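Local coordinates for interleukin 22 (Danio rerio, PDB 4O6K), which is a helical cytokine of the IL-10 family that probably signals in immune defence by binding a cell-surface receptor of the class II cytokine type, at residues A[14-19]-A[128-133]. Sequence-based numbering, arbitrary orientation.
Sequences NDLAAM and GETNTL
Leu16 of helix 10-24 rests between Thr130 and Asn131, at the start of helix 130-140, and meets each with a different part of its side chain. Its CD2 methyl reaches the methyl of Thr130, 3.7 Å from CD2 to CG2, the two side chains running at about a right angle to one another. With chi1 of Thr130 at -45°, OG1 sits beside the backbone nitrogen and hydrogen-bonds to Ile127 O in the preceding turn, which leaves CG2 anti to that nitrogen and directed at Leu16 CD2. Nearer the backbone, CB of Leu16 packs against the amide of Asn131, with Leu16 CB 4.1 Å from Asn131 CG. CG of Asn131 is anti to the backbone nitrogen (chi1 -166°), and the amide lies alongside Leu16 CB and Ala17, its OD1 3.9 Å from Ala17 CA, a van der Waals approach. Shortening Asn131 to an alanine would remove the amide and is likely to leave a gap beside Leu16 CB and Ala17, where it now fills space between the two helices. Between the backbones, a water donates to Leu16 O at 3.1 Å and accepts a weak bond from Asn131 N at 2.8 Å, giving a first-turn amide of the second helix a partner. Thr20 OG1 has hydrogen-bonding contacts to both Leu16 O and Gly128 O. On the buried side, Val79 and Leu83 of helix 76-93 extend the apolar packing under Leu16 and Thr130. Such packing of an N-terminal against a C-terminal helix is in keeping with the compact all-helical bundle of IL-10 family cytokines.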
loop_
_atom_site.group_PDB
_atom_site.type_symbol
_atom_site.label_atom_id
_atom_site.label_comp_id
_atom_site.label_asym_id
_atom_site.label_seq_id
_atom_site.Cartn_x
_atom_site.Cartn_y
_atom_site.Cartn_z
ATOM N N ASN A 14 -0.239 -5.946 12.688
ATOM C CA ASN A 14 0.074 -7.365 12.828
ATOM C C ASN A 14 -0.300 -8.173 11.592
ATOM O O ASN A 14 0.483 -8.999 11.122
ATOM C CB ASN A 14 -0.628 -7.950 14.051
ATOM C CG ASN A 14 -0.394 -9.441 14.193
ATOM O OD1 ASN A 14 0.713 -9.881 14.504
ATOM N ND2 ASN A 14 -1.440 -10.227 13.971
ATOM N N ASP A 15 -1.503 -7.937 11.079
ATOM C CA ASP A 15 -1.977 -8.614 9.877
ATOM C C ASP A 15 -1.062 -8.338 8.689
ATOM O O ASP A 15 -0.767 -9.234 7.900
ATOM C CB ASP A 15 -3.407 -8.181 9.545
ATOM C CG ASP A 15 -4.438 -8.832 10.445
ATOM O OD1 ASP A 15 -4.094 -9.818 11.132
ATOM O OD2 ASP A 15 -5.594 -8.360 10.465
ATOM N N LEU A 16 -0.621 -7.089 8.569
ATOM C CA LEU A 16 0.287 -6.694 7.498
ATOM C C LEU A 16 1.657 -7.342 7.656
ATOM O O LEU A 16 2.278 -7.748 6.673
ATOM C CB LEU A 16 0.422 -5.173 7.453
ATOM C CG LEU A 16 -0.844 -4.455 6.987
ATOM C CD1 LEU A 16 -0.712 -2.965 7.184
ATOM C CD2 LEU A 16 -1.125 -4.777 5.531
ATOM N N ALA A 17 2.126 -7.426 8.896
ATOM C CA ALA A 17 3.377 -8.111 9.199
ATOM C C ALA A 17 3.260 -9.595 8.868
ATOM O O ALA A 17 4.196 -10.202 8.348
ATOM C CB ALA A 17 3.754 -7.916 10.657
ATOM N N ALA A 18 2.141 -10.173 9.246
ATOM C CA ALA A 18 1.819 -11.541 8.915
ATOM C C ALA A 18 1.874 -11.730 7.384
ATOM O O ALA A 18 2.495 -12.620 6.919
ATOM C CB ALA A 18 0.478 -11.945 9.509
ATOM N N MET A 19 1.242 -10.844 6.641
ATOM C CA MET A 19 1.256 -10.932 5.208
ATOM C C MET A 19 2.667 -10.916 4.656
ATOM O O MET A 19 2.975 -11.702 3.845
ATOM C CB MET A 19 0.463 -9.823 4.535
ATOM C CG MET A 19 -1.008 -10.028 4.436
ATOM S SD MET A 19 -1.602 -8.819 3.286
ATOM C CE MET A 19 -1.962 -9.881 1.990
ATOM N N GLY A 128 4.049 -8.200 -0.001
ATOM C CA GLY A 128 5.048 -8.092 1.044
ATOM C C GLY A 128 5.445 -6.657 1.334
ATOM O O GLY A 128 5.991 -6.357 2.396
ATOM N N GLU A 129 5.174 -5.767 0.386
ATOM C CA GLU A 129 5.526 -4.361 0.535
ATOM C C GLU A 129 4.382 -3.524 1.105
ATOM O O GLU A 129 4.547 -2.331 1.348
ATOM C CB GLU A 129 5.962 -3.786 -0.816
ATOM C CG GLU A 129 7.193 -4.457 -1.406
ATOM C CD GLU A 129 7.675 -3.780 -2.673
ATOM O OE1 GLU A 129 7.394 -2.578 -2.849
ATOM O OE2 GLU A 129 8.338 -4.448 -3.494
ATOM N N THR A 130 3.231 -4.153 1.327
ATOM C CA THR A 130 2.056 -3.443 1.829
ATOM C C THR A 130 2.310 -2.811 3.196
ATOM O O THR A 130 1.861 -1.698 3.469
ATOM C CB THR A 130 0.831 -4.373 1.932
ATOM O OG1 THR A 130 0.720 -5.159 0.740
ATOM C CG2 THR A 130 -0.440 -3.561 2.118
ATOM N N ASN A 131 3.034 -3.534 4.044
ATOM C CA ASN A 131 3.393 -3.051 5.372
ATOM C C ASN A 131 4.171 -1.739 5.283
ATOM O O ASN A 131 3.949 -0.821 6.073
ATOM C CB ASN A 131 4.212 -4.111 6.115
ATOM C CG ASN A 131 4.339 -3.829 7.604
ATOM O OD1 ASN A 131 4.931 -4.615 8.342
ATOM N ND2 ASN A 131 3.762 -2.721 8.054
ATOM N N THR A 132 5.086 -1.665 4.321
ATOM C CA THR A 132 5.890 -0.467 4.094
ATOM C C THR A 132 5.029 0.713 3.633
ATOM O O THR A 132 5.240 1.853 4.052
ATOM C CB THR A 132 6.999 -0.731 3.052
ATOM O OG1 THR A 132 7.874 -1.758 3.536
ATOM C CG2 THR A 132 7.808 0.532 2.783
ATOM N N LEU A 133 4.060 0.430 2.768
ATOM C CA LEU A 133 3.128 1.448 2.290
ATOM C C LEU A 133 2.317 2.020 3.449
ATOM O O LEU A 133 2.073 3.224 3.517
ATOM C CB LEU A 133 2.199 0.865 1.223
ATOM C CG LEU A 133 1.139 1.789 0.615
ATOM C CD1 LEU A 133 1.775 3.042 0.024
ATOM C CD2 LEU A 133 0.336 1.044 -0.438
HETATM O O HOH W 1 2.280 -6.184 4.006
#